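Local coordinates for phosphatidylinositol transfer protein SFH5 (PDB 6W32), which transfers phosphatidylinositol between membranes, regulates plasma-membrane PtdIns(4,5)P2 homeostasis and binds heme, and may act in responses to organic oxidant stress, at residues Q181-K186 with K219-V224; T134-G139 with R156-L161; C75-F80 with Y212-Y217. All coordinates share one frame; numbering follows the deposited sequence.

Contact 1. Residues Q181-K186 with K219-V224; sequences QVHDYK and KYFVNV. With HEM (protoporphyrin IX containing Fe), chain D.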
loop_
_atom_site.group_PDB
_atom_site.type_symbol
_atom_site.label_atom_id
_atom_site.label_comp_id
_atom_site.label_asym_id
_atom_site.label_seq_id
_atom_site.Cartn_x
_atom_site.Cartn_y
_atom_site.Cartn_z
ATOM N N GLN A 181 -5.728 -3.834 -5.276
ATOM C CA GLN A 181 -4.818 -3.290 -6.264
ATOM C C GLN A 181 -5.028 -4.012 -7.575
ATOM O O GLN A 181 -5.240 -5.222 -7.574
ATOM C CB GLN A 181 -3.361 -3.425 -5.791
ATOM C CG GLN A 181 -3.053 -2.554 -4.578
ATOM C CD GLN A 181 -1.712 -2.849 -3.936
ATOM O OE1 GLN A 181 -1.562 -2.758 -2.711
ATOM N NE2 GLN A 181 -0.731 -3.196 -4.752
ATOM N N VAL A 182 -5.005 -3.283 -8.686
ATOM C CA VAL A 182 -5.051 -3.910 -10.000
ATOM C C VAL A 182 -3.826 -3.485 -10.786
ATOM O O VAL A 182 -3.470 -2.303 -10.796
ATOM C CB VAL A 182 -6.330 -3.562 -10.799
ATOM C CG1 VAL A 182 -6.191 -3.970 -12.285
ATOM C CG2 VAL A 182 -7.494 -4.258 -10.238
ATOM N N HIS A 183 -3.207 -4.446 -11.464
ATOM C CA HIS A 183 -2.288 -4.176 -12.554
ATOM C C HIS A 183 -2.991 -4.490 -13.865
ATOM O O HIS A 183 -3.727 -5.488 -13.965
ATOM C CB HIS A 183 -1.018 -5.012 -12.446
ATOM C CG HIS A 183 -0.124 -4.589 -11.328
ATOM N ND1 HIS A 183 1.143 -5.099 -11.151
ATOM C CD2 HIS A 183 -0.321 -3.703 -10.321
ATOM C CE1 HIS A 183 1.691 -4.540 -10.087
ATOM N NE2 HIS A 183 0.818 -3.700 -9.557
ATOM N N ASP A 184 -2.887 -3.551 -14.793
ATOM C CA ASP A 184 -3.298 -3.793 -16.151
ATOM C C ASP A 184 -2.015 -3.924 -16.926
ATOM O O ASP A 184 -1.231 -2.982 -17.036
ATOM C CB ASP A 184 -4.126 -2.624 -16.683
ATOM C CG ASP A 184 -4.591 -2.841 -18.109
ATOM O OD1 ASP A 184 -4.271 -3.902 -18.686
ATOM O OD2 ASP A 184 -5.275 -1.951 -18.655
ATOM N N TYR A 185 -1.813 -5.111 -17.468
ATOM C CA TYR A 185 -0.699 -5.365 -18.351
ATOM C C TYR A 185 -1.123 -5.445 -19.803
ATOM O O TYR A 185 -0.418 -6.075 -20.609
ATOM C CB TYR A 185 -0.022 -6.656 -17.921
ATOM C CG TYR A 185 0.600 -6.553 -16.558
ATOM C CD1 TYR A 185 1.660 -5.694 -16.337
ATOM C CD2 TYR A 185 0.157 -7.329 -15.502
ATOM C CE1 TYR A 185 2.245 -5.584 -15.101
ATOM C CE2 TYR A 185 0.749 -7.238 -14.268
ATOM C CZ TYR A 185 1.808 -6.358 -14.076
ATOM O OH TYR A 185 2.421 -6.221 -12.850
ATOM N N LYS A 186 -2.250 -4.825 -20.169
ATOM C CA LYS A 186 -2.671 -4.916 -21.559
ATOM C C LYS A 186 -1.609 -4.329 -22.462
ATOM O O LYS A 186 -1.447 -3.109 -22.539
ATOM C CB LYS A 186 -3.980 -4.190 -21.823
ATOM C CG LYS A 186 -4.323 -4.259 -23.310
ATOM C CD LYS A 186 -5.848 -4.277 -23.603
ATOM C CE LYS A 186 -6.168 -5.197 -24.779
ATOM N NZ LYS A 186 -5.034 -5.198 -25.764
ATOM N N LYS A 219 -5.284 -8.593 -4.910
ATOM C CA LYS A 219 -4.576 -7.966 -6.018
ATOM C C LYS A 219 -4.891 -8.721 -7.315
ATOM O O LYS A 219 -4.786 -9.959 -7.369
ATOM C CB LYS A 219 -3.083 -7.928 -5.724
ATOM C CG LYS A 219 -2.255 -7.151 -6.735
ATOM C CD LYS A 219 -1.012 -6.572 -6.074
ATOM C CE LYS A 219 -0.344 -5.490 -6.915
ATOM N NZ LYS A 219 0.950 -5.053 -6.281
ATOM N N TYR A 220 -5.318 -7.982 -8.352
ATOM C CA TYR A 220 -5.730 -8.569 -9.621
ATOM C C TYR A 220 -4.748 -8.150 -10.697
ATOM O O TYR A 220 -4.358 -6.983 -10.770
ATOM C CB TYR A 220 -7.158 -8.147 -10.028
ATOM C CG TYR A 220 -8.177 -8.495 -8.988
ATOM C CD1 TYR A 220 -8.511 -7.582 -8.003
ATOM C CD2 TYR A 220 -8.754 -9.766 -8.936
ATOM C CE1 TYR A 220 -9.403 -7.900 -7.005
ATOM C CE2 TYR A 220 -9.677 -10.091 -7.945
ATOM C CZ TYR A 220 -9.978 -9.129 -6.980
ATOM O OH TYR A 220 -10.862 -9.379 -5.971
ATOM N N PHE A 221 -4.373 -9.104 -11.544
ATOM C CA PHE A 221 -3.405 -8.897 -12.612
ATOM C C PHE A 221 -4.147 -9.204 -13.894
ATOM O O PHE A 221 -4.295 -10.378 -14.233
ATOM C CB PHE A 221 -2.201 -9.819 -12.447
ATOM C CG PHE A 221 -1.486 -9.643 -11.155
ATOM C CD1 PHE A 221 -0.336 -8.871 -11.090
ATOM C CD2 PHE A 221 -1.958 -10.242 -9.995
ATOM C CE1 PHE A 221 0.361 -8.711 -9.898
ATOM C CE2 PHE A 221 -1.275 -10.077 -8.794
ATOM C CZ PHE A 221 -0.098 -9.302 -8.750
ATOM N N VAL A 222 -4.614 -8.184 -14.612
ATOM C CA VAL A 222 -5.554 -8.425 -15.703
ATOM C C VAL A 222 -4.907 -8.154 -17.058
ATOM O O VAL A 222 -3.937 -7.419 -17.186
ATOM C CB VAL A 222 -6.846 -7.603 -15.531
ATOM C CG1 VAL A 222 -7.295 -7.674 -14.078
ATOM C CG2 VAL A 222 -6.635 -6.179 -15.971
ATOM N N ASN A 223 -5.454 -8.802 -18.078
ATOM C CA ASN A 223 -5.027 -8.667 -19.460
ATOM C C ASN A 223 -3.623 -9.214 -19.668
ATOM O O ASN A 223 -2.800 -8.618 -20.359
ATOM C CB ASN A 223 -5.160 -7.227 -19.920
ATOM C CG ASN A 223 -6.587 -6.882 -20.162
ATOM O OD1 ASN A 223 -7.332 -7.708 -20.701
ATOM N ND2 ASN A 223 -7.012 -5.716 -19.729
ATOM N N VAL A 224 -3.399 -10.409 -19.124
ATOM C CA VAL A 224 -2.139 -11.147 -19.074
ATOM C C VAL A 224 -2.296 -12.404 -19.927
ATOM O O VAL A 224 -2.953 -13.359 -19.497
ATOM C CB VAL A 224 -1.778 -11.531 -17.632
ATOM C CG1 VAL A 224 -0.334 -12.004 -17.522
ATOM C CG2 VAL A 224 -2.072 -10.406 -16.675
HETATM C CHA HEM D . 4.766 -6.878 -9.316
HETATM C CHB HEM D . 5.925 -4.060 -13.020
HETATM C CHC HEM D . 4.680 -7.605 -16.062
HETATM C CHD HEM D . 3.039 -10.266 -12.324
HETATM C C1A HEM D . 5.177 -5.814 -10.073
HETATM C C2A HEM D . 5.702 -4.605 -9.510
HETATM C C3A HEM D . 6.069 -3.803 -10.530
HETATM C C4A HEM D . 5.743 -4.517 -11.754
HETATM C CMA HEM D . 6.683 -2.381 -10.536
HETATM C CAA HEM D . 5.833 -4.483 -7.983
HETATM C CBA HEM D . 4.870 -3.582 -7.247
HETATM C CGA HEM D . 3.754 -2.985 -8.017
HETATM O O1A HEM D . 4.131 -2.053 -8.796
HETATM O O2A HEM D . 2.719 -2.855 -7.283
HETATM C C1B HEM D . 5.748 -4.788 -14.159
HETATM C C2B HEM D . 6.082 -4.336 -15.481
HETATM C C3B HEM D . 5.746 -5.304 -16.335
HETATM C C4B HEM D . 5.181 -6.417 -15.571
HETATM C CMB HEM D . 6.704 -2.954 -15.774
HETATM C CAB HEM D . 5.892 -5.264 -17.871
HETATM C CBB HEM D . 6.499 -6.228 -18.539
HETATM C C1C HEM D . 4.107 -8.650 -15.360
HETATM C C2C HEM D . 3.557 -9.924 -15.876
HETATM C C3C HEM D . 3.109 -10.652 -14.828
HETATM C C4C HEM D . 3.346 -9.880 -13.618
HETATM C CMC HEM D . 3.487 -10.357 -17.364
HETATM C CAC HEM D . 2.433 -12.050 -14.886
HETATM C CBC HEM D . 1.344 -12.344 -14.138
HETATM C C1D HEM D . 3.391 -9.642 -11.159
HETATM C C2D HEM D . 3.225 -10.154 -9.820
HETATM C C3D HEM D . 3.806 -9.074 -8.903
HETATM C C4D HEM D . 4.238 -8.038 -9.778
HETATM C CMD HEM D . 2.610 -11.479 -9.363
HETATM C CAD HEM D . 3.894 -8.986 -7.375
HETATM C CBD HEM D . 2.865 -7.938 -6.935
HETATM C CGD HEM D . 2.837 -7.905 -5.428
HETATM O O1D HEM D . 2.158 -6.989 -4.856
HETATM O O2D HEM D . 3.698 -8.626 -4.816
HETATM N NA HEM D . 5.227 -5.744 -11.437
HETATM N NB HEM D . 5.206 -6.054 -14.246
HETATM N NC HEM D . 3.956 -8.708 -14.020
HETATM N ND HEM D . 4.016 -8.383 -11.090
HETATM FE FE HEM D . 4.500 -7.179 -12.708
#

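Contact 2. Residues T134-G139 with R156-L161; sequences TWNLYG and RYRIGL. With HEM (protoporphyrin IX containing Fe), chain D.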
loop_
_atom_site.group_PDB
_atom_site.type_symbol
_atom_site.label_atom_id
_atom_site.label_comp_id
_atom_site.label_asym_id
_atom_site.label_seq_id
_atom_site.Cartn_x
_atom_site.Cartn_y
_atom_site.Cartn_z
ATOM N N THR A 134 -6.066 0.774 -5.901
ATOM C CA THR A 134 -5.134 1.507 -6.765
ATOM C C THR A 134 -4.866 0.699 -8.022
ATOM O O THR A 134 -4.964 -0.531 -8.027
ATOM C CB THR A 134 -3.778 1.866 -6.120
ATOM O OG1 THR A 134 -2.936 0.709 -6.059
ATOM C CG2 THR A 134 -3.939 2.428 -4.760
ATOM N N TRP A 135 -4.501 1.399 -9.084
ATOM C CA TRP A 135 -4.401 0.777 -10.387
ATOM C C TRP A 135 -3.105 1.219 -11.044
ATOM O O TRP A 135 -2.844 2.416 -11.151
ATOM C CB TRP A 135 -5.577 1.176 -11.283
ATOM C CG TRP A 135 -6.994 1.007 -10.775
ATOM C CD1 TRP A 135 -7.597 1.635 -9.705
ATOM C CD2 TRP A 135 -8.004 0.208 -11.392
ATOM N NE1 TRP A 135 -8.929 1.248 -9.624
ATOM C CE2 TRP A 135 -9.192 0.371 -10.645
ATOM C CE3 TRP A 135 -8.012 -0.631 -12.504
ATOM C CZ2 TRP A 135 -10.370 -0.282 -10.978
ATOM C CZ3 TRP A 135 -9.167 -1.273 -12.838
ATOM C CH2 TRP A 135 -10.345 -1.103 -12.073
ATOM N N ASN A 136 -2.325 0.270 -11.533
ATOM C CA ASN A 136 -1.133 0.585 -12.300
ATOM C C ASN A 136 -1.352 0.157 -13.740
ATOM O O ASN A 136 -1.625 -1.014 -14.008
ATOM C CB ASN A 136 0.098 -0.094 -11.709
ATOM C CG ASN A 136 0.358 0.334 -10.294
ATOM O OD1 ASN A 136 0.008 -0.379 -9.342
ATOM N ND2 ASN A 136 0.939 1.514 -10.136
ATOM N N LEU A 137 -1.275 1.109 -14.662
ATOM C CA LEU A 137 -1.502 0.796 -16.065
ATOM C C LEU A 137 -0.173 0.467 -16.722
ATOM O O LEU A 137 0.228 1.062 -17.721
ATOM C CB LEU A 137 -2.219 1.945 -16.762
ATOM C CG LEU A 137 -3.485 2.297 -16.001
ATOM C CD1 LEU A 137 -4.179 3.463 -16.611
ATOM C CD2 LEU A 137 -4.384 1.084 -15.964
ATOM N N TYR A 138 0.499 -0.515 -16.123
ATOM C CA TYR A 138 1.872 -0.812 -16.513
ATOM C C TYR A 138 1.986 -1.245 -17.974
ATOM O O TYR A 138 3.001 -0.975 -18.620
ATOM C CB TYR A 138 2.451 -1.874 -15.587
ATOM C CG TYR A 138 2.849 -1.356 -14.220
ATOM C CD1 TYR A 138 3.210 -0.028 -14.017
ATOM C CD2 TYR A 138 2.877 -2.204 -13.123
ATOM C CE1 TYR A 138 3.576 0.424 -12.741
ATOM C CE2 TYR A 138 3.256 -1.751 -11.861
ATOM C CZ TYR A 138 3.600 -0.456 -11.682
ATOM O OH TYR A 138 3.949 -0.068 -10.422
ATOM N N GLY A 139 0.956 -1.863 -18.530
ATOM C CA GLY A 139 1.017 -2.255 -19.932
ATOM C C GLY A 139 1.258 -1.099 -20.883
ATOM O O GLY A 139 1.868 -1.275 -21.940
ATOM N N ARG A 156 10.164 5.713 -5.832
ATOM C CA ARG A 156 9.605 6.825 -5.076
ATOM C C ARG A 156 8.241 7.214 -5.628
ATOM O O ARG A 156 7.318 7.510 -4.857
ATOM C CB ARG A 156 10.565 7.997 -5.071
ATOM C CG ARG A 156 11.765 7.813 -4.197
ATOM C CD ARG A 156 12.314 9.210 -3.767
ATOM N NE ARG A 156 11.722 9.714 -2.529
ATOM C CZ ARG A 156 12.156 9.333 -1.334
ATOM N NH1 ARG A 156 11.583 9.798 -0.224
ATOM N NH2 ARG A 156 13.176 8.463 -1.268
ATOM N N TYR A 157 8.076 7.161 -6.952
ATOM C CA TYR A 157 6.761 7.381 -7.547
ATOM C C TYR A 157 5.725 6.439 -6.941
ATOM O O TYR A 157 4.706 6.889 -6.397
ATOM C CB TYR A 157 6.821 7.185 -9.062
ATOM C CG TYR A 157 5.467 6.933 -9.610
ATOM C CD1 TYR A 157 4.517 7.944 -9.634
ATOM C CD2 TYR A 157 5.098 5.673 -10.046
ATOM C CE1 TYR A 157 3.240 7.708 -10.110
ATOM C CE2 TYR A 157 3.814 5.420 -10.516
ATOM C CZ TYR A 157 2.899 6.441 -10.543
ATOM O OH TYR A 157 1.644 6.189 -11.015
ATOM N N ARG A 158 5.995 5.112 -7.005
ATOM C CA ARG A 158 5.028 4.079 -6.625
ATOM C C ARG A 158 4.723 4.078 -5.130
ATOM O O ARG A 158 3.559 3.944 -4.732
ATOM C CB ARG A 158 5.534 2.703 -7.030
ATOM C CG ARG A 158 4.558 1.595 -6.625
ATOM C CD ARG A 158 3.498 1.224 -7.701
ATOM N NE ARG A 158 2.660 0.139 -7.195
ATOM C CZ ARG A 158 1.606 0.352 -6.417
ATOM N NH1 ARG A 158 1.280 1.600 -6.124
ATOM N NH2 ARG A 158 0.887 -0.652 -5.929
ATOM N N ILE A 159 5.741 4.165 -4.277
ATOM C CA ILE A 159 5.415 4.358 -2.867
ATOM C C ILE A 159 4.490 5.550 -2.707
ATOM O O ILE A 159 3.676 5.598 -1.783
ATOM C CB ILE A 159 6.690 4.529 -2.017
ATOM C CG1 ILE A 159 7.687 3.412 -2.315
ATOM C CG2 ILE A 159 6.329 4.476 -0.565
ATOM C CD1 ILE A 159 7.128 2.000 -2.168
ATOM N N GLY A 160 4.606 6.544 -3.586
ATOM C CA GLY A 160 3.713 7.680 -3.496
ATOM C C GLY A 160 2.277 7.270 -3.745
ATOM O O GLY A 160 1.357 7.722 -3.055
ATOM N N LEU A 161 2.063 6.385 -4.720
ATOM C CA LEU A 161 0.710 5.901 -4.944
ATOM C C LEU A 161 0.258 5.011 -3.786
ATOM O O LEU A 161 -0.876 5.130 -3.315
ATOM C CB LEU A 161 0.643 5.189 -6.291
ATOM C CG LEU A 161 -0.711 4.789 -6.885
ATOM C CD1 LEU A 161 -1.588 5.989 -7.002
ATOM C CD2 LEU A 161 -0.537 4.104 -8.249
HETATM C CHA HEM D . 4.766 -6.878 -9.316
HETATM C CHB HEM D . 5.925 -4.060 -13.020
HETATM C CHC HEM D . 4.680 -7.605 -16.062
HETATM C CHD HEM D . 3.039 -10.266 -12.324
HETATM C C1A HEM D . 5.177 -5.814 -10.073
HETATM C C2A HEM D . 5.702 -4.605 -9.510
HETATM C C3A HEM D . 6.069 -3.803 -10.530
HETATM C C4A HEM D . 5.743 -4.517 -11.754
HETATM C CMA HEM D . 6.683 -2.381 -10.536
HETATM C CAA HEM D . 5.833 -4.483 -7.983
HETATM C CBA HEM D . 4.870 -3.582 -7.247
HETATM C CGA HEM D . 3.754 -2.985 -8.017
HETATM O O1A HEM D . 4.131 -2.053 -8.796
HETATM O O2A HEM D . 2.719 -2.855 -7.283
HETATM C C1B HEM D . 5.748 -4.788 -14.159
HETATM C C2B HEM D . 6.082 -4.336 -15.481
HETATM C C3B HEM D . 5.746 -5.304 -16.335
HETATM C C4B HEM D . 5.181 -6.417 -15.571
HETATM C CMB HEM D . 6.704 -2.954 -15.774
HETATM C CAB HEM D . 5.892 -5.264 -17.871
HETATM C CBB HEM D . 6.499 -6.228 -18.539
HETATM C C1C HEM D . 4.107 -8.650 -15.360
HETATM C C2C HEM D . 3.557 -9.924 -15.876
HETATM C C3C HEM D . 3.109 -10.652 -14.828
HETATM C C4C HEM D . 3.346 -9.880 -13.618
HETATM C CMC HEM D . 3.487 -10.357 -17.364
HETATM C CAC HEM D . 2.433 -12.050 -14.886
HETATM C CBC HEM D . 1.344 -12.344 -14.138
HETATM C C1D HEM D . 3.391 -9.642 -11.159
HETATM C C2D HEM D . 3.225 -10.154 -9.820
HETATM C C3D HEM D . 3.806 -9.074 -8.903
HETATM C C4D HEM D . 4.238 -8.038 -9.778
HETATM C CMD HEM D . 2.610 -11.479 -9.363
HETATM C CAD HEM D . 3.894 -8.986 -7.375
HETATM C CBD HEM D . 2.865 -7.938 -6.935
HETATM C CGD HEM D . 2.837 -7.905 -5.428
HETATM O O1D HEM D . 2.158 -6.989 -4.856
HETATM O O2D HEM D . 3.698 -8.626 -4.816
HETATM N NA HEM D . 5.227 -5.744 -11.437
HETATM N NB HEM D . 5.206 -6.054 -14.246
HETATM N NC HEM D . 3.956 -8.708 -14.020
HETATM N ND HEM D . 4.016 -8.383 -11.090
HETATM FE FE HEM D . 4.500 -7.179 -12.708
#

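Contact 3. Residues C75-F80 with Y212-Y217; sequences CKAYQF and YPELLY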
loop_
_atom_site.group_PDB
_atom_site.type_symbol
_atom_site.label_atom_id
_atom_site.label_comp_id
_atom_site.label_asym_id
_atom_site.label_seq_id
_atom_site.Cartn_x
_atom_site.Cartn_y
_atom_site.Cartn_z
ATOM N N CYS A 75 0.801 -7.124 15.090
ATOM C CA CYS A 75 0.845 -8.445 15.727
ATOM C C CYS A 75 0.369 -9.554 14.793
ATOM O O CYS A 75 1.035 -10.598 14.669
ATOM C CB CYS A 75 -0.020 -8.443 16.987
ATOM S SG CYS A 75 0.326 -7.051 18.180
ATOM N N LYS A 76 -0.797 -9.344 14.142
ATOM C CA LYS A 76 -1.311 -10.322 13.189
ATOM C C LYS A 76 -0.289 -10.618 12.105
ATOM O O LYS A 76 -0.075 -11.775 11.723
ATOM C CB LYS A 76 -2.587 -9.791 12.574
ATOM C CG LYS A 76 -3.481 -10.849 11.963
ATOM C CD LYS A 76 -4.351 -10.352 10.784
ATOM C CE LYS A 76 -4.778 -11.540 9.884
ATOM N NZ LYS A 76 -3.750 -12.661 9.815
ATOM N N ALA A 77 0.372 -9.584 11.616
ATOM C CA ALA A 77 1.369 -9.765 10.576
ATOM C C ALA A 77 2.520 -10.663 11.021
ATOM O O ALA A 77 3.110 -11.382 10.209
ATOM C CB ALA A 77 1.897 -8.392 10.165
ATOM N N TYR A 78 2.893 -10.611 12.284
ATOM C CA TYR A 78 4.088 -11.310 12.732
ATOM C C TYR A 78 3.698 -12.411 13.711
ATOM O O TYR A 78 4.484 -12.836 14.561
ATOM C CB TYR A 78 5.114 -10.303 13.290
ATOM C CG TYR A 78 5.563 -9.346 12.204
ATOM C CD1 TYR A 78 6.467 -9.746 11.233
ATOM C CD2 TYR A 78 5.018 -8.076 12.101
ATOM C CE1 TYR A 78 6.842 -8.908 10.197
ATOM C CE2 TYR A 78 5.390 -7.208 11.067
ATOM C CZ TYR A 78 6.302 -7.634 10.112
ATOM O OH TYR A 78 6.687 -6.783 9.079
ATOM N N GLN A 79 2.454 -12.874 13.576
ATOM C CA GLN A 79 1.995 -14.112 14.189
ATOM C C GLN A 79 2.034 -14.020 15.710
ATOM O O GLN A 79 2.187 -15.018 16.410
ATOM C CB GLN A 79 2.803 -15.309 13.663
ATOM C CG GLN A 79 2.443 -15.633 12.218
ATOM C CD GLN A 79 3.328 -16.696 11.568
ATOM O OE1 GLN A 79 3.404 -17.845 12.035
ATOM N NE2 GLN A 79 3.996 -16.320 10.468
ATOM N N PHE A 80 1.914 -12.809 16.228
ATOM C CA PHE A 80 1.893 -12.585 17.664
ATOM C C PHE A 80 3.154 -13.101 18.332
ATOM O O PHE A 80 3.124 -13.479 19.503
ATOM C CB PHE A 80 0.658 -13.214 18.304
ATOM C CG PHE A 80 -0.594 -12.447 18.049
ATOM C CD1 PHE A 80 -0.992 -11.454 18.916
ATOM C CD2 PHE A 80 -1.358 -12.701 16.924
ATOM C CE1 PHE A 80 -2.134 -10.733 18.681
ATOM C CE2 PHE A 80 -2.512 -11.985 16.682
ATOM C CZ PHE A 80 -2.904 -11.002 17.560
ATOM N N TYR A 212 4.978 -2.778 4.412
ATOM C CA TYR A 212 3.559 -2.499 4.412
ATOM C C TYR A 212 2.735 -3.772 4.690
ATOM O O TYR A 212 1.724 -3.963 4.008
ATOM C CB TYR A 212 3.155 -1.889 3.065
ATOM C CG TYR A 212 3.616 -0.488 2.843
ATOM C CD1 TYR A 212 2.743 0.572 3.017
ATOM C CD2 TYR A 212 4.913 -0.207 2.406
ATOM C CE1 TYR A 212 3.142 1.878 2.787
ATOM C CE2 TYR A 212 5.328 1.125 2.177
ATOM C CZ TYR A 212 4.426 2.150 2.362
ATOM O OH TYR A 212 4.783 3.453 2.124
ATOM N N PRO A 213 3.027 -4.598 5.695
ATOM C CA PRO A 213 2.313 -5.847 5.814
ATOM C C PRO A 213 0.874 -5.597 6.251
ATOM O O PRO A 213 0.534 -4.566 6.834
ATOM C CB PRO A 213 3.086 -6.557 6.887
ATOM C CG PRO A 213 3.496 -5.494 7.802
ATOM C CD PRO A 213 3.506 -4.189 7.005
ATOM N N GLU A 214 0.022 -6.592 6.012
ATOM C CA GLU A 214 -1.354 -6.571 6.503
ATOM C C GLU A 214 -2.133 -5.362 6.005
ATOM O O GLU A 214 -2.996 -4.833 6.713
ATOM C CB GLU A 214 -1.438 -6.637 8.020
ATOM C CG GLU A 214 -1.207 -8.041 8.593
ATOM C CD GLU A 214 -2.177 -9.123 8.059
ATOM O OE1 GLU A 214 -3.411 -8.866 8.048
ATOM O OE2 GLU A 214 -1.697 -10.233 7.677
ATOM N N LEU A 215 -1.859 -4.944 4.761
ATOM C CA LEU A 215 -2.643 -3.895 4.118
ATOM C C LEU A 215 -3.272 -4.300 2.791
ATOM O O LEU A 215 -4.116 -3.558 2.285
ATOM C CB LEU A 215 -1.788 -2.633 3.890
ATOM C CG LEU A 215 -1.410 -1.997 5.222
ATOM C CD1 LEU A 215 -0.146 -1.163 5.093
ATOM C CD2 LEU A 215 -2.565 -1.185 5.829
ATOM N N LEU A 216 -2.899 -5.430 2.207
ATOM C CA LEU A 216 -3.509 -5.864 0.947
ATOM C C LEU A 216 -4.607 -6.861 1.249
ATOM O O LEU A 216 -4.412 -7.766 2.066
ATOM C CB LEU A 216 -2.470 -6.514 0.033
ATOM C CG LEU A 216 -2.796 -6.778 -1.412
ATOM C CD1 LEU A 216 -2.904 -5.504 -2.129
ATOM C CD2 LEU A 216 -1.714 -7.627 -2.063
ATOM N N TYR A 217 -5.764 -6.697 0.600
ATOM C CA TYR A 217 -6.810 -7.734 0.646
ATOM C C TYR A 217 -6.760 -8.613 -0.590
ATOM O O TYR A 217 -6.585 -9.818 -0.461
ATOM C CB TYR A 217 -8.230 -7.167 0.793
ATOM C CG TYR A 217 -9.278 -8.266 0.862
ATOM C CD1 TYR A 217 -9.369 -9.112 1.969
ATOM C CD2 TYR A 217 -10.167 -8.475 -0.182
ATOM C CE1 TYR A 217 -10.322 -10.152 2.030
ATOM C CE2 TYR A 217 -11.105 -9.492 -0.134
ATOM C CZ TYR A 217 -11.187 -10.326 0.976
ATOM O OH TYR A 217 -12.145 -11.333 1.000
#

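Contact 1. Residues Q181-K186 with K219-V224
His183 and Phe221 are paired neighbours on parallel strands 179-184 and 216-222, the two strands of a beta-alpha-beta unit in the CRAL-TRIO fold, whose crossover is helix 195-211. Gln181 to Asp184 pair one to one, in parallel, with Lys219 to Val222, and Val222 N gives an almost straight hydrogen bond (178°) to His183 O. On the heme side, the His183 and Phe221 side chains run side by side and point the same way, yet their rings are turned 74° apart, the Phe221 edge facing the His183 face in an offset edge-to-face pair. Phe221 also meets Tyr185 edge to edge, CD1 to CE2 at 3.7 Å, and its CE1 lies against the porphyrin at C2D. Lys219 is fully extended, CG opposite the backbone N (chi1 -173°), which carries NZ past His183 to both propionates: 3.0 Å to heme O2A and 2.7 Å to heme O1D. His183 NE2 adds a weak bond to the same O2A, so one carboxylate oxygen draws on both strands. On the other side of the sheet, Val182 CG2 packs on Tyr220 CB, while the Tyr220 hydroxyl reaches Lys130. Tyr185, the proximal ligand, turns one ring face to the porphyrin and binds the iron through OH at 2.3 Å.

Contact 2. Residues T134-G139 with R156-L161
Arg158 and Asn136 meet because the arginine chain leaves CA with CG trans to N (chi1 179°) and then bends at chi2 (91°), while Asn136 turns its CG away from its own carbonyl carbon. The setting is the packing of helix 151-166 against strand 132-136 of the CRAL-TRIO sheet, the short segments running roughly antiparallel with their axes 10.6 Å apart. No hydrogen bond crosses between the two segments; a heme propionate joins them instead. Asn136 OD1 sits over one face of the guanidinium, offset toward its rim and 3.4 Å from Arg158 CZ, and the amide and guanidinium planes are 58° apart. The same guanidinium presents its edge to the carboxylate: Arg158 NE bonds heme O2A at 3.0 Å and, weakly, heme O1A, and Arg158 NH2 also reaches O2A. The positive group would be expected to stabilise the propionate as an anion. Tyr138 crosses Arg158 at about a right angle, and its ring is backed by Asn136 CB, which lies over the ring centre. Asn136 thus flanks Arg158 and Tyr138 alike, one through its amide oxygen and the other through its CB. Toward the start of the segment Leu161 CG lies 4.3 Å from Thr134 CB, and Leu161 CD2 reaches back beside the Asn136 amide. Gln181, on the adjacent strand, and Val204 and Phe208 of helix 195-211 also touch Arg158. At the carboxylate's other oxygen, Tyr138 OH donates to heme O1A at 2.6 Å.

Contact 3. Residues C75-F80 with Y212-Y217
Ala77 and Glu214 bring two chain turns together, their CA atoms 5.8 Å apart: helix 64-77 ends here in a Schellman motif with Gln79 at positive phi, and Glu214, itself in a left-handed conformation (phi 58°), lies in the loop that leads from helix 195-211 into strand 216-222. Within the motif, Phe80 N bonds Cys75 O at 2.8 Å. The Ala77 methyl is the centre of the contact, with Glu214 CG 3.5 Å from Ala77 CB on one hand and Pro213 CB 3.9 Å from it on the other. Tyr78, just past the helix end, crosses Pro213 at about a right angle and brings its OH to within 3.7 Å of Pro213 CG; its side chain also touches Ile85 and Asn88 of helix 82-98. Glu214 folds back at chi2 (-57°), and its carboxylate comes to lie across the Lys76 chain, meeting first the CD and CE methylenes. The ammonium makes a long salt bridge, Lys76 NZ to Glu214 OE2 at 3.8 Å. Glu214 OE1 has a firmer partner in the hydroxyl of Tyr178, and Glu214 O accepts from Lys73 NZ one turn back along the helix. The contact is thus a small apolar patch at the protein surface with a loose charge pair at its rim, and that pair probably adds little beside the apolar packing and the Lys73 hydrogen bond.

From the N terminus, the end of helix 64-77 comes first, and its partner arrives only at 212-217, so contact 3 closes the longest loop, with 131 residues between its segments. Contact 2 lies entirely within that loop: 134-139 covers the end of strand 132-136 and the turn after it, and 156-161 returns on helix 151-166 after 16 intervening residues. Contact 1 opens after contact 2 has closed. Its first segment, 181-186, precedes 212-217 and its second, 219-224, follows it, so contacts 1 and 3 cross and share strand 216-222. Contacts 1 and 2 meet through adjacent strands and both touch the heme; contact 3 ties the end of helix 64-77 to the loop leading from helix 195-211 into strand 216-222.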